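NTF2-like Protein (Anabaena variabilis ATCC 29413, PDB 3DMC) is of unknown function but belongs to the SnoaL-like branch of the NTF2 clan, whose cone-shaped folds commonly enclose a pocket for a small ligand. Local coordinates at residues S7-T10 with L11-H15; Q23-T27 with G28-K32; D35-T38 with E39-F43; F64-V67 with S68-F71; D114-D118 with K119-Y123. One frame throughout, in Å; residues are numbered along the deposited sequence.

Contact 1 of 5, residues S7-T10 with L11-H15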
loop_
_atom_site.group_PDB
_atom_site.type_symbol
_atom_site.label_atom_id
_atom_site.label_comp_id
_atom_site.label_asym_id
_atom_site.label_seq_id
_atom_site.Cartn_x
_atom_site.Cartn_y
_atom_site.Cartn_z
ATOM N N SER A 7 -1.678 -15.855 19.494
ATOM C CA SER A 7 -2.576 -16.716 18.681
ATOM C C SER A 7 -2.902 -16.107 17.324
ATOM O O SER A 7 -3.646 -16.669 16.542
ATOM C CB SER A 7 -3.885 -17.013 19.422
ATOM O OG SER A 7 -4.556 -15.840 19.824
ATOM N N ASP A 8 -2.331 -14.936 17.083
ATOM C CA ASP A 8 -2.481 -14.221 15.789
ATOM C C ASP A 8 -1.645 -14.897 14.667
ATOM O O ASP A 8 -0.503 -14.542 14.386
ATOM C CB ASP A 8 -2.133 -12.738 15.998
ATOM C CG ASP A 8 -2.638 -11.841 14.883
ATOM O OD1 ASP A 8 -2.859 -12.359 13.775
ATOM O OD2 ASP A 8 -2.737 -10.612 15.136
ATOM N N ASN A 9 -2.258 -15.880 14.026
ATOM C CA ASN A 9 -1.593 -16.740 13.045
ATOM C C ASN A 9 -1.348 -15.939 11.790
ATOM O O ASN A 9 -0.360 -16.131 11.078
ATOM C CB ASN A 9 -2.508 -17.915 12.675
ATOM C CG ASN A 9 -1.945 -18.807 11.602
ATOM O OD1 ASN A 9 -1.008 -19.580 11.846
ATOM N ND2 ASN A 9 -2.567 -18.764 10.406
ATOM N N THR A 10 -2.263 -15.023 11.537
ATOM C CA THR A 10 -2.154 -14.182 10.340
ATOM C C THR A 10 -0.837 -13.384 10.375
ATOM O O THR A 10 -0.062 -13.390 9.426
ATOM C CB THR A 10 -3.426 -13.305 10.144
ATOM O OG1 THR A 10 -4.543 -14.178 9.826
ATOM C CG2 THR A 10 -3.223 -12.261 9.054
ATOM N N LEU A 11 -0.606 -12.720 11.492
ATOM C CA LEU A 11 0.616 -11.941 11.685
ATOM C C LEU A 11 1.843 -12.838 11.666
ATOM O O LEU A 11 2.848 -12.533 11.016
ATOM C CB LEU A 11 0.595 -11.137 12.983
ATOM C CG LEU A 11 0.165 -9.676 12.950
ATOM C CD1 LEU A 11 0.329 -9.089 14.338
ATOM C CD2 LEU A 11 1.017 -8.888 11.927
ATOM N N LYS A 12 1.758 -13.964 12.385
ATOM C CA LYS A 12 2.870 -14.877 12.477
ATOM C C LYS A 12 3.312 -15.359 11.097
ATOM O O LYS A 12 4.475 -15.249 10.701
ATOM C CB LYS A 12 2.529 -16.072 13.372
ATOM C CG LYS A 12 3.734 -16.961 13.624
ATOM C CD LYS A 12 3.495 -17.889 14.808
ATOM C CE LYS A 12 4.610 -18.914 14.947
ATOM N NZ LYS A 12 4.593 -19.859 13.799
ATOM N N VAL A 13 2.345 -15.875 10.356
ATOM C CA VAL A 13 2.608 -16.444 9.030
ATOM C C VAL A 13 3.105 -15.355 8.074
ATOM O O VAL A 13 4.076 -15.551 7.350
ATOM C CB VAL A 13 1.372 -17.178 8.462
ATOM C CG1 VAL A 13 1.569 -17.548 6.986
ATOM C CG2 VAL A 13 1.104 -18.402 9.293
ATOM N N ALA A 14 2.437 -14.215 8.074
ATOM C CA ALA A 14 2.860 -13.081 7.186
ATOM C C ALA A 14 4.303 -12.673 7.490
ATOM O O ALA A 14 5.117 -12.430 6.569
ATOM C CB ALA A 14 1.912 -11.851 7.316
ATOM N N HIS A 15 4.613 -12.576 8.775
ATOM C CA HIS A 15 5.977 -12.164 9.159
ATOM C C HIS A 15 6.977 -13.191 8.668
ATOM O O HIS A 15 8.092 -12.842 8.262
ATOM C CB HIS A 15 6.158 -11.930 10.665
ATOM C CG HIS A 15 5.790 -10.550 11.139
ATOM N ND1 HIS A 15 6.584 -9.444 10.917
ATOM C CD2 HIS A 15 4.722 -10.108 11.841
ATOM C CE1 HIS A 15 6.010 -8.379 11.452
ATOM N NE2 HIS A 15 4.880 -8.757 12.024
#
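Asp8 O accepts from Lys12 N, Asn9 O from Val13 N (2.8 Å) and Thr10 O from Ala14 N, the i to i+4 ladder that starts helix 9-27, with Asp8 as its N-cap. The cap is a side-chain bond: Asp8 OD1 takes Leu11 N at 3.2 Å, and the N-H points almost straight at it (168°), although it meets the carboxylate from above its plane. With CG anti to the backbone N (chi1 -163°), the Asp8 carboxylate folds back over the first turn, where its charge would suit the positive end of the helix dipole. Its other oxygen lies beside the leucine, Asp8 OD2 to Leu11 CD1 being 3.5 Å. That oxygen is also bonded to Thr4 OG1 and to the backbone N of Met2 of the second subunit, which ties the helix start to the dimer. Leu11 itself packs on Val83, Ser85 and Val90 of the sheet. The next residue after the cap, Asn9, lays its amide obliquely across Val13; its ND2 is bonded to Gly117 O in the turn between strands 103-116 and 119-127, while Asn9 OD1 sits 3.5 Å from Val13 CG2.

Contact 2 of 5, residues Q23-T27 with G28-K32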
loop_
_atom_site.group_PDB
_atom_site.type_symbol
_atom_site.label_atom_id
_atom_site.label_comp_id
_atom_site.label_asym_id
_atom_site.label_seq_id
_atom_site.Cartn_x
_atom_site.Cartn_y
_atom_site.Cartn_z
ATOM N N GLN A 23 14.776 -12.223 2.221
ATOM C CA GLN A 23 15.893 -13.106 1.815
ATOM C C GLN A 23 15.969 -13.240 0.277
ATOM O O GLN A 23 17.043 -13.200 -0.329
ATOM C CB GLN A 23 15.747 -14.474 2.472
ATOM C CG GLN A 23 16.820 -15.445 2.083
ATOM C CD GLN A 23 16.723 -16.752 2.845
ATOM O OE1 GLN A 23 15.936 -16.878 3.781
ATOM N NE2 GLN A 23 17.541 -17.724 2.455
ATOM N N GLY A 24 14.802 -13.327 -0.351
ATOM C CA GLY A 24 14.726 -13.444 -1.790
ATOM C C GLY A 24 15.230 -12.192 -2.456
ATOM O O GLY A 24 15.976 -12.226 -3.432
ATOM N N LEU A 25 14.850 -11.048 -1.900
ATOM C CA LEU A 25 15.278 -9.795 -2.470
ATOM C C LEU A 25 16.792 -9.659 -2.344
ATOM O O LEU A 25 17.443 -9.178 -3.238
ATOM C CB LEU A 25 14.646 -8.624 -1.753
ATOM C CG LEU A 25 13.179 -8.407 -2.106
ATOM C CD1 LEU A 25 12.694 -7.204 -1.287
ATOM C CD2 LEU A 25 13.056 -8.132 -3.613
ATOM N N ALA A 26 17.332 -10.058 -1.197
ATOM C CA ALA A 26 18.765 -9.793 -0.902
ATOM C C ALA A 26 19.663 -10.763 -1.642
ATOM O O ALA A 26 20.808 -10.467 -1.944
ATOM C CB ALA A 26 19.052 -9.878 0.602
ATOM N N THR A 27 19.138 -11.944 -1.908
ATOM C CA THR A 27 19.971 -13.085 -2.369
ATOM C C THR A 27 19.578 -13.704 -3.708
ATOM O O THR A 27 20.376 -14.392 -4.338
ATOM C CB THR A 27 19.983 -14.249 -1.345
ATOM O OG1 THR A 27 18.715 -14.903 -1.333
ATOM C CG2 THR A 27 20.384 -13.766 0.051
ATOM N N GLY A 28 18.339 -13.487 -4.107
ATOM C CA GLY A 28 17.794 -13.990 -5.362
ATOM C C GLY A 28 17.367 -15.441 -5.261
ATOM O O GLY A 28 17.005 -16.092 -6.235
ATOM N N GLU A 29 17.430 -15.947 -4.044
ATOM C CA GLU A 29 16.941 -17.300 -3.742
ATOM C C GLU A 29 15.529 -17.241 -3.165
ATOM O O GLU A 29 15.308 -16.788 -2.035
ATOM C CB GLU A 29 17.858 -17.999 -2.742
ATOM C CG GLU A 29 19.274 -18.121 -3.224
ATOM C CD GLU A 29 19.387 -19.126 -4.335
ATOM O OE1 GLU A 29 18.586 -20.091 -4.343
ATOM O OE2 GLU A 29 20.269 -18.952 -5.206
ATOM N N TRP A 30 14.590 -17.701 -3.961
ATOM C CA TRP A 30 13.158 -17.542 -3.674
ATOM C C TRP A 30 12.442 -18.832 -3.232
ATOM O O TRP A 30 11.250 -18.797 -2.916
ATOM C CB TRP A 30 12.454 -16.943 -4.895
ATOM C CG TRP A 30 12.816 -15.517 -5.104
ATOM C CD1 TRP A 30 13.750 -15.017 -5.961
ATOM C CD2 TRP A 30 12.255 -14.395 -4.423
ATOM N NE1 TRP A 30 13.818 -13.647 -5.835
ATOM C CE2 TRP A 30 12.899 -13.245 -4.909
ATOM C CE3 TRP A 30 11.251 -14.252 -3.461
ATOM C CZ2 TRP A 30 12.566 -11.970 -4.466
ATOM C CZ3 TRP A 30 10.928 -12.991 -3.015
ATOM C CH2 TRP A 30 11.582 -11.869 -3.517
ATOM N N GLN A 31 13.151 -19.964 -3.186
ATOM C CA GLN A 31 12.442 -21.227 -2.907
ATOM C C GLN A 31 11.682 -21.221 -1.587
ATOM O O GLN A 31 10.580 -21.757 -1.486
ATOM C CB GLN A 31 13.359 -22.452 -2.991
ATOM C CG GLN A 31 12.549 -23.725 -3.170
ATOM C CD GLN A 31 11.639 -23.656 -4.392
ATOM O OE1 GLN A 31 12.098 -23.383 -5.505
ATOM N NE2 GLN A 31 10.345 -23.898 -4.190
ATOM N N LYS A 32 12.252 -20.585 -0.575
ATOM C CA LYS A 32 11.682 -20.647 0.774
ATOM C C LYS A 32 10.370 -19.866 0.777
ATOM O O LYS A 32 9.380 -20.291 1.366
ATOM C CB LYS A 32 12.661 -20.147 1.842
ATOM C CG LYS A 32 13.752 -21.162 2.134
ATOM C CD LYS A 32 14.349 -20.965 3.497
ATOM C CE LYS A 32 15.452 -21.994 3.782
ATOM N NZ LYS A 32 14.921 -23.387 3.869
HETATM O O HOH W 1 20.756 -16.030 -6.299
#
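Trp30 lays its indole flat against the last turn of helix 9-27. Gly24 CA stands over the centre of the six-membered ring, 3.6 Å from the centroid and 9° off the ring normal, a CH-pi contact made with backbone because glycine has no side chain to hold the ring off. Leu25 approaches differently: its CD2 meets the rim in the ring plane, 4.0 Å from Trp30 CZ2. The indole NE1 is bonded to Ser68 OG, and the ring stacks with Phe64, which joins this turn to helix 57-69. Thr27 faces back along its own helix. Its OG1 sits between the backbone N and carbonyl carbon (chi1 71°), from where it donates to Gln23 O at 2.6 Å and accepts from Glu29 N at 3.2 Å. Thr27 N reaches the same Gln23 O from the other face of the carbonyl plane, so that oxygen is gripped twice. A water joins Thr27 O to Glu29 OE2. Gly28 N closes the last helical bond with Gly24 O at 2.8 Å, and Gly28 then turns to positive phi (81°), a glycine at the C' position that ends helix 9-27 ahead of helix 31-34 in the NTF2-like fold.

Contact 3 of 5, residues D35-T38 with E39-F43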
loop_
_atom_site.group_PDB
_atom_site.type_symbol
_atom_site.label_atom_id
_atom_site.label_comp_id
_atom_site.label_asym_id
_atom_site.label_seq_id
_atom_site.Cartn_x
_atom_site.Cartn_y
_atom_site.Cartn_z
ATOM N N ASP A 35 7.714 -21.797 -1.277
ATOM C CA ASP A 35 7.255 -22.995 -0.581
ATOM C C ASP A 35 6.102 -22.637 0.368
ATOM O O ASP A 35 5.328 -23.497 0.812
ATOM C CB ASP A 35 8.398 -23.673 0.183
ATOM C CG ASP A 35 9.315 -24.482 -0.725
ATOM O OD1 ASP A 35 9.007 -24.664 -1.917
ATOM O OD2 ASP A 35 10.371 -24.947 -0.233
HETATM N N MSE A 36 6.005 -21.353 0.690
HETATM C CA MSE A 36 4.984 -20.912 1.630
HETATM C C MSE A 36 3.735 -20.448 0.930
HETATM O O MSE A 36 2.786 -20.013 1.584
HETATM C CB MSE A 36 5.495 -19.782 2.512
HETATM C CG MSE A 36 6.165 -20.260 3.763
HETATM SE SE MSE A 36 6.497 -18.640 4.676
HETATM C CE MSE A 36 4.736 -18.334 5.522
ATOM N N LEU A 37 3.736 -20.540 -0.394
ATOM C CA LEU A 37 2.583 -20.078 -1.193
ATOM C C LEU A 37 1.610 -21.219 -1.497
ATOM O O LEU A 37 2.013 -22.349 -1.766
ATOM C CB LEU A 37 3.060 -19.410 -2.497
ATOM C CG LEU A 37 4.205 -18.412 -2.344
ATOM C CD1 LEU A 37 4.582 -17.754 -3.670
ATOM C CD2 LEU A 37 3.802 -17.342 -1.327
ATOM N N THR A 38 0.325 -20.899 -1.447
ATOM C CA THR A 38 -0.744 -21.853 -1.760
ATOM C C THR A 38 -0.762 -22.165 -3.258
ATOM O O THR A 38 -0.241 -21.424 -4.090
ATOM C CB THR A 38 -2.142 -21.342 -1.329
ATOM O OG1 THR A 38 -2.458 -20.169 -2.071
ATOM C CG2 THR A 38 -2.226 -21.099 0.150
ATOM N N GLU A 39 -1.376 -23.286 -3.619
ATOM C CA GLU A 39 -1.376 -23.701 -5.009
ATOM C C GLU A 39 -2.161 -22.733 -5.895
ATOM O O GLU A 39 -1.917 -22.638 -7.100
ATOM C CB GLU A 39 -1.943 -25.124 -5.166
ATOM C CG GLU A 39 -1.115 -26.190 -4.449
ATOM C CD GLU A 39 0.364 -26.147 -4.827
ATOM O OE1 GLU A 39 0.690 -26.182 -6.037
ATOM O OE2 GLU A 39 1.209 -26.083 -3.905
ATOM N N ASP A 40 -3.106 -22.037 -5.273
ATOM C CA ASP A 40 -3.989 -21.090 -5.978
ATOM C C ASP A 40 -3.495 -19.654 -5.780
ATOM O O ASP A 40 -4.229 -18.698 -5.970
ATOM C CB ASP A 40 -5.462 -21.211 -5.564
ATOM C CG ASP A 40 -5.711 -20.905 -4.101
ATOM O OD1 ASP A 40 -4.751 -20.945 -3.285
ATOM O OD2 ASP A 40 -6.882 -20.661 -3.740
ATOM N N PHE A 41 -2.228 -19.554 -5.414
ATOM C CA PHE A 41 -1.582 -18.248 -5.170
ATOM C C PHE A 41 -1.808 -17.284 -6.342
ATOM O O PHE A 41 -1.625 -17.658 -7.498
ATOM C CB PHE A 41 -0.075 -18.437 -4.970
ATOM C CG PHE A 41 0.674 -17.148 -4.748
ATOM C CD1 PHE A 41 0.619 -16.513 -3.524
ATOM C CD2 PHE A 41 1.445 -16.574 -5.770
ATOM C CE1 PHE A 41 1.334 -15.305 -3.309
ATOM C CE2 PHE A 41 2.172 -15.377 -5.557
ATOM C CZ PHE A 41 2.092 -14.752 -4.315
ATOM N N THR A 42 -2.196 -16.043 -6.032
ATOM C CA THR A 42 -2.271 -14.994 -7.072
ATOM C C THR A 42 -1.494 -13.791 -6.611
ATOM O O THR A 42 -1.249 -13.608 -5.418
ATOM C CB THR A 42 -3.694 -14.515 -7.353
ATOM O OG1 THR A 42 -4.158 -13.701 -6.257
ATOM C CG2 THR A 42 -4.637 -15.672 -7.613
ATOM N N PHE A 43 -1.046 -13.013 -7.568
ATOM C CA PHE A 43 -0.293 -11.791 -7.214
ATOM C C PHE A 43 -0.636 -10.712 -8.203
ATOM O O PHE A 43 -0.825 -10.958 -9.391
ATOM C CB PHE A 43 1.227 -11.996 -7.120
ATOM C CG PHE A 43 1.903 -12.462 -8.406
ATOM C CD1 PHE A 43 1.824 -13.787 -8.817
ATOM C CD2 PHE A 43 2.648 -11.603 -9.172
ATOM C CE1 PHE A 43 2.459 -14.206 -9.976
ATOM C CE2 PHE A 43 3.267 -12.026 -10.332
ATOM C CZ PHE A 43 3.169 -13.337 -10.720
HETATM O O HOH W 2 1.248 -24.918 -1.649
#
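Leu37 and Phe41 make the apolar half of this contact. Leu37 CD1 lies over the centre of the Phe41 ring, 3.8 Å from its centroid and 6° off the normal, a CH-pi contact, while the other branch, Leu37 CD2, touches Phe41 CE1 at 3.8 Å. The ring is brought beneath the leucine by Phe41 CG standing anti to the backbone N (chi1 179°); it also packs on Ala60 of helix 57-69 and on Tyr123. Hydrogen bonds form the polar half. Phe41 N donates to Thr38 O at 3.0 Å, arriving from above the carbonyl plane, and closes the turn. Alongside it the threonine hydroxyl donates to the aspartate, Thr38 OG1 to Asp40 OD1 being 2.7 Å, nearly in line with the carboxylate C-O bond. The same oxygen forms a salt bridge with Arg116 NH1, so a hydroxyl and a guanidinium share it and hold the carboxylate in place. A water donates to Leu37 O, 2.7 Å away, and to Glu39 OE2, and Lys57 NZ also bonds to Leu37 O. The polar bonds build on a type I beta turn from Thr38 to Phe41, with the Leu37-Phe41 packing beside it, at the corner where short strand 37-38 passes into strand 41-45 of the NTF2-like sheet.

Contact 4 of 5, residues F64-V67 with S68-F71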
loop_
_atom_site.group_PDB
_atom_site.type_symbol
_atom_site.label_atom_id
_atom_site.label_comp_id
_atom_site.label_asym_id
_atom_site.label_seq_id
_atom_site.Cartn_x
_atom_site.Cartn_y
_atom_site.Cartn_z
ATOM N N PHE A 64 9.409 -13.625 -9.602
ATOM C CA PHE A 64 10.430 -13.335 -8.570
ATOM C C PHE A 64 11.850 -13.466 -9.153
ATOM O O PHE A 64 12.758 -12.717 -8.810
ATOM C CB PHE A 64 10.177 -14.190 -7.329
ATOM C CG PHE A 64 8.997 -13.715 -6.541
ATOM C CD1 PHE A 64 8.992 -12.431 -6.007
ATOM C CD2 PHE A 64 7.884 -14.502 -6.364
ATOM C CE1 PHE A 64 7.893 -11.959 -5.273
ATOM C CE2 PHE A 64 6.785 -14.021 -5.645
ATOM C CZ PHE A 64 6.803 -12.744 -5.105
ATOM N N THR A 65 12.006 -14.411 -10.073
ATOM C CA THR A 65 13.264 -14.550 -10.792
ATOM C C THR A 65 13.580 -13.297 -11.608
ATOM O O THR A 65 14.714 -12.815 -11.658
ATOM C CB THR A 65 13.251 -15.775 -11.721
ATOM O OG1 THR A 65 13.051 -16.953 -10.931
ATOM C CG2 THR A 65 14.538 -15.869 -12.475
ATOM N N TYR A 66 12.523 -12.763 -12.188
ATOM C CA TYR A 66 12.578 -11.566 -13.024
ATOM C C TYR A 66 12.975 -10.383 -12.177
ATOM O O TYR A 66 13.774 -9.547 -12.579
ATOM C CB TYR A 66 11.219 -11.315 -13.693
ATOM C CG TYR A 66 11.127 -9.977 -14.397
ATOM C CD1 TYR A 66 11.912 -9.709 -15.514
ATOM C CD2 TYR A 66 10.265 -8.982 -13.949
ATOM C CE1 TYR A 66 11.848 -8.489 -16.168
ATOM C CE2 TYR A 66 10.182 -7.760 -14.602
ATOM C CZ TYR A 66 10.979 -7.517 -15.710
ATOM O OH TYR A 66 10.923 -6.302 -16.370
ATOM N N VAL A 67 12.398 -10.328 -10.992
ATOM C CA VAL A 67 12.668 -9.200 -10.075
ATOM C C VAL A 67 14.155 -9.174 -9.783
ATOM O O VAL A 67 14.799 -8.130 -9.833
ATOM C CB VAL A 67 11.853 -9.301 -8.778
ATOM C CG1 VAL A 67 12.493 -8.402 -7.669
ATOM C CG2 VAL A 67 10.380 -8.940 -9.051
ATOM N N SER A 68 14.703 -10.345 -9.475
ATOM C CA SER A 68 16.105 -10.454 -9.035
ATOM C C SER A 68 17.143 -10.400 -10.178
ATOM O O SER A 68 18.308 -10.109 -9.955
ATOM C CB SER A 68 16.327 -11.729 -8.216
ATOM O OG SER A 68 15.684 -11.644 -6.953
ATOM N N GLU A 69 16.702 -10.650 -11.402
ATOM C CA GLU A 69 17.648 -10.839 -12.513
ATOM C C GLU A 69 18.582 -9.651 -12.739
ATOM O O GLU A 69 19.729 -9.832 -13.153
ATOM C CB GLU A 69 16.924 -11.188 -13.824
ATOM C CG GLU A 69 16.326 -9.982 -14.506
ATOM C CD GLU A 69 15.830 -10.312 -15.905
ATOM O OE1 GLU A 69 15.583 -11.512 -16.155
ATOM O OE2 GLU A 69 15.686 -9.396 -16.748
ATOM N N SER A 70 18.107 -8.444 -12.474
ATOM C CA SER A 70 18.906 -7.241 -12.787
ATOM C C SER A 70 19.483 -6.589 -11.545
ATOM O O SER A 70 20.248 -5.625 -11.607
ATOM C CB SER A 70 18.110 -6.233 -13.618
ATOM O OG SER A 70 17.872 -6.754 -14.918
ATOM N N PHE A 71 19.188 -7.185 -10.409
ATOM C CA PHE A 71 19.862 -6.755 -9.176
ATOM C C PHE A 71 20.970 -7.715 -8.795
ATOM O O PHE A 71 20.781 -8.653 -8.000
ATOM C CB PHE A 71 18.863 -6.593 -8.051
ATOM C CG PHE A 71 17.952 -5.422 -8.259
ATOM C CD1 PHE A 71 16.819 -5.542 -9.043
ATOM C CD2 PHE A 71 18.293 -4.166 -7.767
ATOM C CE1 PHE A 71 15.988 -4.432 -9.257
ATOM C CE2 PHE A 71 17.469 -3.072 -7.989
ATOM C CZ PHE A 71 16.324 -3.209 -8.742
HETATM O O HOH W 3 15.225 -6.977 -12.325
#
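Tyr66 and Glu69 meet on the outer side of helix 57-69 near its C-terminal end. The tyrosine CG is anti to the backbone N (chi1 171°), which sets the ring beside the glutamate; Phe50 meets the same ring. Glu69 CG takes the position between its own N and carbonyl carbon (chi1 79°), which lays it against the preceding turn, Glu69 CG being 3.2 Å from Tyr66 O. Beyond CG the chain is extended and its carboxylate comes up to the tyrosine ring with the two planes 63° apart, Glu69 OE2 lying 4.0 Å from Tyr66 CD1. Phe71, past the helix end, points back: its CD1 edge comes within 3.4 Å of Val67 O, near the ring plane. The Ser68 hydroxyl is held by Trp30. Along the backbone, Ser68 N donates to Phe64 O at 3.1 Å, whereas the bond from Glu69 N to Tyr66 O is weak. A water donates to Val67 O at 2.8 Å and accepts from Ser70 N at 3.2 Å, bridging the two. The chemistry implies a helix whose regular bonding runs out here, Val67 O being met by a water and the edge of Phe71 instead.

Contact 5 of 5, residues D114-D118 with K119-Y123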
loop_
_atom_site.group_PDB
_atom_site.type_symbol
_atom_site.label_atom_id
_atom_site.label_comp_id
_atom_site.label_asym_id
_atom_site.label_seq_id
_atom_site.Cartn_x
_atom_site.Cartn_y
_atom_site.Cartn_z
ATOM N N ASP A 114 -2.386 -12.017 1.771
ATOM C CA ASP A 114 -3.450 -12.754 2.470
ATOM C C ASP A 114 -2.871 -14.057 2.973
ATOM O O ASP A 114 -2.101 -14.724 2.269
ATOM C CB ASP A 114 -4.622 -13.076 1.548
ATOM C CG ASP A 114 -5.527 -11.906 1.325
ATOM O OD1 ASP A 114 -5.177 -10.772 1.687
ATOM O OD2 ASP A 114 -6.640 -12.125 0.812
ATOM N N VAL A 115 -3.295 -14.425 4.167
ATOM C CA VAL A 115 -2.896 -15.690 4.802
ATOM C C VAL A 115 -4.037 -16.681 4.862
ATOM O O VAL A 115 -5.189 -16.349 5.189
ATOM C CB VAL A 115 -2.365 -15.449 6.226
ATOM C CG1 VAL A 115 -2.089 -16.771 6.966
ATOM C CG2 VAL A 115 -1.095 -14.605 6.189
ATOM N N ARG A 116 -3.673 -17.909 4.533
ATOM C CA ARG A 116 -4.556 -19.073 4.655
ATOM C C ARG A 116 -3.817 -20.225 5.330
ATOM O O ARG A 116 -2.963 -20.892 4.725
ATOM C CB ARG A 116 -5.106 -19.495 3.297
ATOM C CG ARG A 116 -6.213 -20.558 3.405
ATOM C CD ARG A 116 -6.444 -21.311 2.084
ATOM N NE ARG A 116 -6.897 -20.391 1.058
ATOM C CZ ARG A 116 -6.525 -20.430 -0.216
ATOM N NH1 ARG A 116 -5.704 -21.363 -0.653
ATOM N NH2 ARG A 116 -6.984 -19.513 -1.047
ATOM N N GLY A 117 -4.158 -20.441 6.588
ATOM C CA GLY A 117 -3.490 -21.478 7.387
ATOM C C GLY A 117 -2.044 -21.117 7.612
ATOM O O GLY A 117 -1.728 -20.035 8.097
ATOM N N ASP A 118 -1.174 -22.020 7.204
ATOM C CA ASP A 118 0.262 -21.875 7.422
ATOM C C ASP A 118 0.911 -21.335 6.167
ATOM O O ASP A 118 2.128 -21.309 6.031
ATOM C CB ASP A 118 0.912 -23.184 7.894
ATOM C CG ASP A 118 0.807 -24.305 6.885
ATOM O OD1 ASP A 118 -0.170 -24.330 6.092
ATOM O OD2 ASP A 118 1.697 -25.176 6.900
ATOM N N LYS A 119 0.055 -20.859 5.266
ATOM C CA LYS A 119 0.502 -20.311 3.972
ATOM C C LYS A 119 -0.077 -18.938 3.590
ATOM O O LYS A 119 -0.993 -18.413 4.219
ATOM C CB LYS A 119 0.219 -21.317 2.850
ATOM C CG LYS A 119 1.098 -22.557 2.947
ATOM C CD LYS A 119 0.720 -23.650 1.998
ATOM C CE LYS A 119 1.562 -24.895 2.265
ATOM N NZ LYS A 119 1.217 -26.012 1.341
ATOM N N ILE A 120 0.484 -18.440 2.494
ATOM C CA ILE A 120 0.087 -17.162 1.841
ATOM C C ILE A 120 -0.583 -17.458 0.511
ATOM O O ILE A 120 -0.019 -18.185 -0.338
ATOM C CB ILE A 120 1.328 -16.245 1.628
ATOM C CG1 ILE A 120 1.905 -15.835 2.997
ATOM C CG2 ILE A 120 1.006 -15.029 0.716
ATOM C CD1 ILE A 120 3.348 -15.301 2.940
ATOM N N CYS A 121 -1.780 -16.883 0.327
ATOM C CA CYS A 121 -2.621 -17.203 -0.843
ATOM C C CYS A 121 -2.705 -16.066 -1.858
ATOM O O CYS A 121 -3.105 -16.244 -3.005
ATOM C CB CYS A 121 -4.040 -17.636 -0.408
ATOM S SG CYS A 121 -4.927 -16.492 0.666
ATOM N N SER A 122 -2.252 -14.885 -1.467
ATOM C CA SER A 122 -2.183 -13.802 -2.458
ATOM C C SER A 122 -1.240 -12.691 -2.012
ATOM O O SER A 122 -0.899 -12.569 -0.838
ATOM C CB SER A 122 -3.560 -13.215 -2.732
ATOM O OG SER A 122 -4.066 -12.603 -1.562
ATOM N N TYR A 123 -0.870 -11.908 -3.012
ATOM C CA TYR A 123 0.134 -10.864 -2.903
ATOM C C TYR A 123 -0.258 -9.690 -3.778
ATOM O O TYR A 123 -0.683 -9.870 -4.894
ATOM C CB TYR A 123 1.463 -11.487 -3.367
ATOM C CG TYR A 123 2.659 -10.596 -3.611
ATOM C CD1 TYR A 123 2.714 -9.706 -4.691
ATOM C CD2 TYR A 123 3.766 -10.698 -2.802
ATOM C CE1 TYR A 123 3.857 -8.931 -4.939
ATOM C CE2 TYR A 123 4.892 -9.935 -3.027
ATOM C CZ TYR A 123 4.952 -9.074 -4.106
ATOM O OH TYR A 123 6.101 -8.333 -4.275
HETATM O O HOH W 4 -6.628 -13.851 -1.347
#
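The tight end of the beta hairpin between strands 103-116 and 119-127 is a backbone contact, dressed with side chains on both faces of the sheet. Arg116 and Lys119 form a hydrogen-bonded antiparallel pair, Arg116 N to Lys119 O at 2.7 Å and Lys119 N to Arg116 O at 3.1 Å, around a type II' turn in which Gly117 takes the first corner with positive phi (66°). Val115 and Ile120 follow as a non-hydrogen-bonded pair, their side chains sharing one face; Val115 packs on Val13 of helix 9-27, and Ile120 on Leu37 and Phe41. The register then slips by one residue. Asp114 O receives Cys121 N at 2.9 Å while Asp114 N donates to Ser122 O, and the extra residue, Cys121, turns toward the partner strand with SG 3.5 Å from Asp114 CB. Across the other face the Arg116 chain, bent at chi3 (-63°), brings one guanidinium face over this cysteine, Arg116 NH2 lying 3.5 Å from Cys121 CB, with Asp40 as its salt-bridge partner. Asp114 and Ser122 touch on the face they share, Asp114 CB being 3.2 Å from Ser122 OG, and a water 2.8 Å from Asp114 OD2 also reaches that hydroxyl. Asp114 OD1 is bonded to Thr89 OG1 and salt-bridged to Arg124, which also bonds to Ser122 OG; Arg82 of the second subunit pairs with Asp114 OD2, placing this face at the dimer interface. The arrangement is a two-residue beta hairpin followed by a beta bulge, within the strongly bent sheet of the NTF2-like fold.

Overall arrangement
The contacts follow one another along the chain without interleaving. Contacts 1 and 2 lie toward the two ends of helix 9-27, their centres 21 Å apart. Contact 3, at the corner into strand 41-45, and contact 5, at the hairpin end, are 7 Å apart between centres and share neighbouring strands of the mixed sheet; contact 1 touches both. Contact 4, at the end of helix 57-69, meets contact 2 through Trp30, but its centre is about 27 Å from that of contact 1, on the opposite side of the chain's centre. The contacts thus sit at helix ends and strand turns of the NTF2-like fold, while contacts 1 and 5 also reach the second subunit.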